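Local coordinates for phenol hydroxylase component phO (Pseudomonas stutzeri, PDB 3U52), which probably serves as the small subunit of a bacterial multicomponent phenol hydroxylase, an enzyme that converts phenol to catechol, at residues P46-S51 with D55-P60; D72-E77 with P87-S92. All coordinates share one frame; numbering follows the deposited sequence.

Both contacts lie toward the surface, on the same side of the chain's centre, with their own centres about 10 Å apart. Interaction 1 spans the start of helix 50-62 and combines a backbone hydrogen bond of the helix with a methionine-isoleucine touch. Interaction 2 brings together two loops, one leading from that helix to strand 77-80 and the other following strand 83-85; only apolar groups and one carbonyl oxygen meet there. The two adjoin: Ser51 N lies 2.9 Å from Ala89 O and Phe50 N 3.1 Å from Ala91 O, so loop 87-92 runs against the helix start. At the far end, Lys59 packs on Phe73.

Interaction 1 of 2, residues P46-S51 with D55-P60; sequences PGMTFS and DEILKP
Ser51 O takes the amide of Asp55, with N at 3.0 Å from O and a nearly straight N-H...O angle of 169°. The donor sits 27° off the plane of the Ser51 carbonyl. This is an i to i+4 bond at the beginning of helix 50-62, and the one backbone hydrogen bond between residues 46-51 and 55-60. The carboxylate of Asp55 comes up to the same oxygen from the other side of the carbonyl plane, OD2 3.3 Å from Ser51 O; both are acceptors, so the approach adds no bond and is probably mildly unfavourable. Just ahead of the helix, Thr49 is the N-cap, its OG1 bonded to the amide of Ala52, while Ser51 OG bonds to the carbonyl of Ala89. The helix follows strands 24-29 and 40-44 and packs on the sheet, an arrangement consistent with a ubiquitin-like beta-grasp fold. Leu58 reaches strand 24-29, and Ile57 lies on Leu42 and Val44 of strand 40-44. Beside that packing Met48 supplies the apolar part of the contact. Its chain bends at the thioether (chi3 -57°), which carries the terminal methyl onto the helix: Met48 CE stops 3.6 Å from Ile57 CD1, and Met48 SD is 3.9 Å from that same CD1. The two chains run at a slant to each other and touch through this end of the methionine. Glu56, extended beyond CG, slides past Met48 in the opposite direction, with its OE2 4.0 Å from Met48 CE. The helix is wider than usual at 55-58, where the turn is of the pi type.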
loop_
_atom_site.group_PDB
_atom_site.type_symbol
_atom_site.label_atom_id
_atom_site.label_comp_id
_atom_site.label_asym_id
_atom_site.label_seq_id
_atom_site.Cartn_x
_atom_site.Cartn_y
_atom_site.Cartn_z
ATOM N N PRO E 46 39.942 -3.856 -49.780
ATOM C CA PRO E 46 39.822 -4.756 -50.941
ATOM C C PRO E 46 41.178 -4.989 -51.676
ATOM O O PRO E 46 41.359 -5.992 -52.376
ATOM C CB PRO E 46 38.810 -4.044 -51.841
ATOM C CG PRO E 46 38.642 -2.653 -51.273
ATOM C CD PRO E 46 39.042 -2.688 -49.872
ATOM N N GLY E 47 42.133 -4.093 -51.466
ATOM C CA GLY E 47 43.458 -4.254 -52.038
ATOM C C GLY E 47 44.439 -5.128 -51.260
ATOM O O GLY E 47 45.484 -5.516 -51.814
ATOM N N MET E 48 44.132 -5.466 -50.003
ATOM C CA MET E 48 45.097 -6.248 -49.224
ATOM C C MET E 48 45.189 -7.653 -49.820
ATOM O O MET E 48 44.261 -8.104 -50.472
ATOM C CB MET E 48 44.742 -6.281 -47.740
ATOM C CG MET E 48 43.650 -7.291 -47.364
ATOM S SD MET E 48 43.116 -7.209 -45.624
ATOM C CE MET E 48 44.599 -7.467 -44.697
ATOM N N THR E 49 46.318 -8.314 -49.631
ATOM C CA THR E 49 46.507 -9.643 -50.229
ATOM C C THR E 49 45.825 -10.689 -49.344
ATOM O O THR E 49 45.633 -10.474 -48.155
ATOM C CB THR E 49 48.012 -10.007 -50.361
ATOM O OG1 THR E 49 48.627 -10.001 -49.069
ATOM C CG2 THR E 49 48.761 -9.007 -51.245
ATOM N N PHE E 50 45.475 -11.825 -49.921
ATOM C CA PHE E 50 44.942 -12.919 -49.130
ATOM C C PHE E 50 45.885 -13.309 -47.993
ATOM O O PHE E 50 45.413 -13.600 -46.903
ATOM C CB PHE E 50 44.563 -14.131 -49.981
ATOM C CG PHE E 50 43.589 -15.049 -49.285
ATOM C CD1 PHE E 50 44.050 -16.038 -48.405
ATOM C CD2 PHE E 50 42.215 -14.873 -49.442
ATOM C CE1 PHE E 50 43.147 -16.881 -47.714
ATOM C CE2 PHE E 50 41.323 -15.696 -48.765
ATOM C CZ PHE E 50 41.792 -16.701 -47.902
ATOM N N SER E 51 47.204 -13.298 -48.208
ATOM C CA SER E 51 48.127 -13.676 -47.134
ATOM C C SER E 51 48.196 -12.616 -46.031
ATOM O O SER E 51 48.406 -12.959 -44.859
ATOM C CB SER E 51 49.524 -14.030 -47.676
ATOM O OG SER E 51 50.086 -12.892 -48.336
ATOM N N ASP E 55 47.515 -13.338 -42.063
ATOM C CA ASP E 55 48.508 -13.026 -41.025
ATOM C C ASP E 55 48.198 -11.798 -40.184
ATOM O O ASP E 55 48.569 -11.757 -39.023
ATOM C CB ASP E 55 49.944 -12.917 -41.580
ATOM C CG ASP E 55 50.377 -14.159 -42.381
ATOM O OD1 ASP E 55 49.994 -15.307 -42.001
ATOM O OD2 ASP E 55 51.134 -13.973 -43.384
ATOM N N GLU E 56 47.558 -10.786 -40.754
ATOM C CA GLU E 56 47.324 -9.552 -40.006
ATOM C C GLU E 56 45.966 -9.516 -39.271
ATOM O O GLU E 56 45.825 -8.821 -38.260
ATOM C CB GLU E 56 47.431 -8.305 -40.915
ATOM C CG GLU E 56 48.770 -8.083 -41.679
ATOM C CD GLU E 56 48.687 -6.872 -42.627
ATOM O OE1 GLU E 56 49.619 -6.659 -43.443
ATOM O OE2 GLU E 56 47.678 -6.126 -42.559
ATOM N N ILE E 57 44.974 -10.220 -39.808
ATOM C CA ILE E 57 43.612 -10.172 -39.262
ATOM C C ILE E 57 43.116 -11.495 -38.715
ATOM O O ILE E 57 42.752 -11.566 -37.534
ATOM C CB ILE E 57 42.597 -9.583 -40.252
ATOM C CG1 ILE E 57 43.082 -8.215 -40.739
ATOM C CG2 ILE E 57 41.227 -9.407 -39.582
ATOM C CD1 ILE E 57 42.334 -7.691 -41.881
ATOM N N LEU E 58 43.124 -12.544 -39.531
ATOM C CA LEU E 58 42.565 -13.830 -39.094
ATOM C C LEU E 58 43.327 -14.501 -37.930
ATOM O O LEU E 58 42.743 -14.950 -36.944
ATOM C CB LEU E 58 42.393 -14.757 -40.298
ATOM C CG LEU E 58 41.436 -15.928 -40.130
ATOM C CD1 LEU E 58 40.024 -15.393 -39.718
ATOM C CD2 LEU E 58 41.372 -16.783 -41.420
ATOM N N LYS E 59 44.641 -14.540 -38.017
ATOM C CA LYS E 59 45.466 -15.088 -36.937
ATOM C C LYS E 59 45.289 -14.377 -35.551
ATOM O O LYS E 59 45.070 -15.037 -34.545
ATOM C CB LYS E 59 46.932 -15.086 -37.398
ATOM C CG LYS E 59 47.659 -16.382 -37.174
ATOM C CD LYS E 59 47.076 -17.516 -38.013
ATOM C CE LYS E 59 47.175 -18.874 -37.279
ATOM N NZ LYS E 59 48.413 -19.149 -36.462
ATOM N N PRO E 60 45.430 -13.034 -35.488
ATOM C CA PRO E 60 45.066 -12.292 -34.258
ATOM C C PRO E 60 43.644 -12.500 -33.734
ATOM O O PRO E 60 43.467 -12.664 -32.551
ATOM C CB PRO E 60 45.239 -10.836 -34.684
ATOM C CG PRO E 60 46.345 -10.908 -35.669
ATOM C CD PRO E 60 45.999 -12.125 -36.488
#

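Interaction 2 of 2, residues D72-E77 with P87-S92; sequences DFLNAE and PKADAS
The ring of Pro87 presents its CG corner to the backbone carbonyl of Leu74, whose O comes within 3.7 Å of CG, beyond that atom and well to one side of the ring's mean plane. Leu74 O lies on one side of the ring and Phe50 of helix 50-62 on the other, across CB. Trp78 of strand 77-80 touches the ring as well, so the proline bridges the helix and that strand. Two planar groups, the Asn75 amide and the Asp72 carboxylate, brace the loop that carries Leu74. The amide of Asn75 points ND2 at Asp72 OD2, 2.7 Å away, with an N-H...O angle of 154°. The oxygen lies in the plane of the amide, yet the amide nitrogen stands above the carboxylate plane, 50° out of it. A weak backbone bond, Asn75 N to Asp72 O at 3.4 Å, spans the same residues, and Leu74 within them has a positive phi, uncommon for a residue other than glycine. With its CG swung opposite the backbone nitrogen (chi1 -154°), Leu74 sends CD2 across to Ala89, where it meets CB at 4.1 Å; its side chain also rests on Phe50. Ala89 is the second residue of a type I beta turn from Lys88 to Ala91, closed by Ala91 N to Lys88 O at 3.2 Å. The contact thus joins the loop that leaves the helix to the loop that follows strand 83-85, beside the start of that helix. Methyl, methylene and one carbonyl oxygen are all that meet, which implies an undirected van der Waals fit whose positioning depends on the bonds inside each loop and on those to the helix.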
loop_
_atom_site.group_PDB
_atom_site.type_symbol
_atom_site.label_atom_id
_atom_site.label_comp_id
_atom_site.label_asym_id
_atom_site.label_seq_id
_atom_site.Cartn_x
_atom_site.Cartn_y
_atom_site.Cartn_z
ATOM N N ASP E 72 47.324 -23.758 -40.093
ATOM C CA ASP E 72 47.820 -23.078 -41.305
ATOM C C ASP E 72 46.603 -22.697 -42.138
ATOM O O ASP E 72 46.201 -23.471 -43.027
ATOM C CB ASP E 72 48.738 -24.010 -42.138
ATOM C CG ASP E 72 49.578 -23.262 -43.236
ATOM O OD1 ASP E 72 49.337 -22.070 -43.600
ATOM O OD2 ASP E 72 50.519 -23.914 -43.750
ATOM N N PHE E 73 45.978 -21.551 -41.826
ATOM C CA PHE E 73 44.781 -21.106 -42.559
ATOM C C PHE E 73 45.305 -20.814 -43.963
ATOM O O PHE E 73 46.407 -20.349 -44.075
ATOM C CB PHE E 73 44.218 -19.811 -41.938
ATOM C CG PHE E 73 43.724 -19.959 -40.509
ATOM C CD1 PHE E 73 42.597 -20.706 -40.212
ATOM C CD2 PHE E 73 44.381 -19.319 -39.462
ATOM C CE1 PHE E 73 42.136 -20.830 -38.861
ATOM C CE2 PHE E 73 43.929 -19.444 -38.118
ATOM C CZ PHE E 73 42.798 -20.209 -37.839
ATOM N N LEU E 74 44.623 -21.048 -45.056
ATOM C CA LEU E 74 45.403 -20.727 -46.334
ATOM C C LEU E 74 45.689 -22.005 -47.052
ATOM O O LEU E 74 45.192 -22.220 -48.162
ATOM C CB LEU E 74 46.753 -20.004 -46.037
ATOM C CG LEU E 74 47.604 -19.020 -46.921
ATOM C CD1 LEU E 74 48.799 -19.653 -47.556
ATOM C CD2 LEU E 74 46.846 -18.217 -47.973
ATOM N N ASN E 75 46.448 -22.882 -46.400
ATOM C CA ASN E 75 46.561 -24.244 -46.893
ATOM C C ASN E 75 45.467 -25.129 -46.324
ATOM O O ASN E 75 45.401 -26.304 -46.655
ATOM C CB ASN E 75 47.945 -24.841 -46.632
ATOM C CG ASN E 75 49.082 -23.982 -47.234
ATOM O OD1 ASN E 75 49.066 -23.626 -48.418
ATOM N ND2 ASN E 75 50.051 -23.631 -46.400
ATOM N N ALA E 76 44.579 -24.544 -45.503
ATOM C CA ALA E 76 43.345 -25.211 -45.045
ATOM C C ALA E 76 42.327 -25.318 -46.181
ATOM O O ALA E 76 42.605 -24.918 -47.310
ATOM C CB ALA E 76 42.753 -24.452 -43.823
ATOM N N GLU E 77 41.133 -25.824 -45.904
ATOM C CA GLU E 77 40.105 -25.908 -46.938
ATOM C C GLU E 77 39.139 -24.713 -46.914
ATOM O O GLU E 77 38.628 -24.382 -45.846
ATOM C CB GLU E 77 39.318 -27.158 -46.730
ATOM C CG GLU E 77 40.190 -28.368 -46.825
ATOM C CD GLU E 77 39.385 -29.616 -47.025
ATOM O OE1 GLU E 77 39.954 -30.711 -46.789
ATOM O OE2 GLU E 77 38.181 -29.492 -47.407
ATOM N N PRO E 87 42.452 -20.017 -52.547
ATOM C CA PRO E 87 43.020 -18.712 -52.390
ATOM C C PRO E 87 44.358 -18.588 -53.113
ATOM O O PRO E 87 45.121 -19.563 -53.173
ATOM C CB PRO E 87 43.257 -18.613 -50.884
ATOM C CG PRO E 87 43.278 -20.011 -50.376
ATOM C CD PRO E 87 42.380 -20.769 -51.272
ATOM N N LYS E 88 44.624 -17.388 -53.628
ATOM C CA LYS E 88 45.945 -16.978 -54.127
ATOM C C LYS E 88 46.591 -16.052 -53.099
ATOM O O LYS E 88 46.166 -14.914 -52.918
ATOM C CB LYS E 88 45.783 -16.243 -55.453
ATOM C CG LYS E 88 45.093 -17.062 -56.529
ATOM C CD LYS E 88 43.922 -16.292 -57.180
ATOM C CE LYS E 88 43.965 -16.320 -58.733
ATOM N NZ LYS E 88 43.960 -17.702 -59.351
ATOM N N ALA E 89 47.615 -16.543 -52.419
ATOM C CA ALA E 89 48.218 -15.804 -51.322
ATOM C C ALA E 89 48.631 -14.356 -51.667
ATOM O O ALA E 89 48.386 -13.444 -50.901
ATOM C CB ALA E 89 49.396 -16.575 -50.771
ATOM N N ASP E 90 49.248 -14.154 -52.827
ATOM C CA ASP E 90 49.860 -12.873 -53.151
ATOM C C ASP E 90 48.918 -11.963 -53.965
ATOM O O ASP E 90 49.314 -10.876 -54.364
ATOM C CB ASP E 90 51.211 -13.106 -53.883
ATOM C CG ASP E 90 52.322 -13.662 -52.954
ATOM O OD1 ASP E 90 52.578 -13.085 -51.857
ATOM O OD2 ASP E 90 52.980 -14.676 -53.330
ATOM N N ALA E 91 47.681 -12.400 -54.195
ATOM C CA ALA E 91 46.676 -11.619 -54.945
ATOM C C ALA E 91 45.699 -10.886 -54.014
ATOM O O ALA E 91 45.348 -11.395 -52.940
ATOM C CB ALA E 91 45.916 -12.498 -55.860
ATOM N N SER E 92 45.254 -9.707 -54.435
ATOM C CA SER E 92 44.364 -8.907 -53.605
ATOM C C SER E 92 43.034 -9.640 -53.369
ATOM O O SER E 92 42.671 -10.571 -54.100
ATOM C CB SER E 92 44.129 -7.510 -54.219
ATOM O OG SER E 92 43.119 -7.553 -55.209
#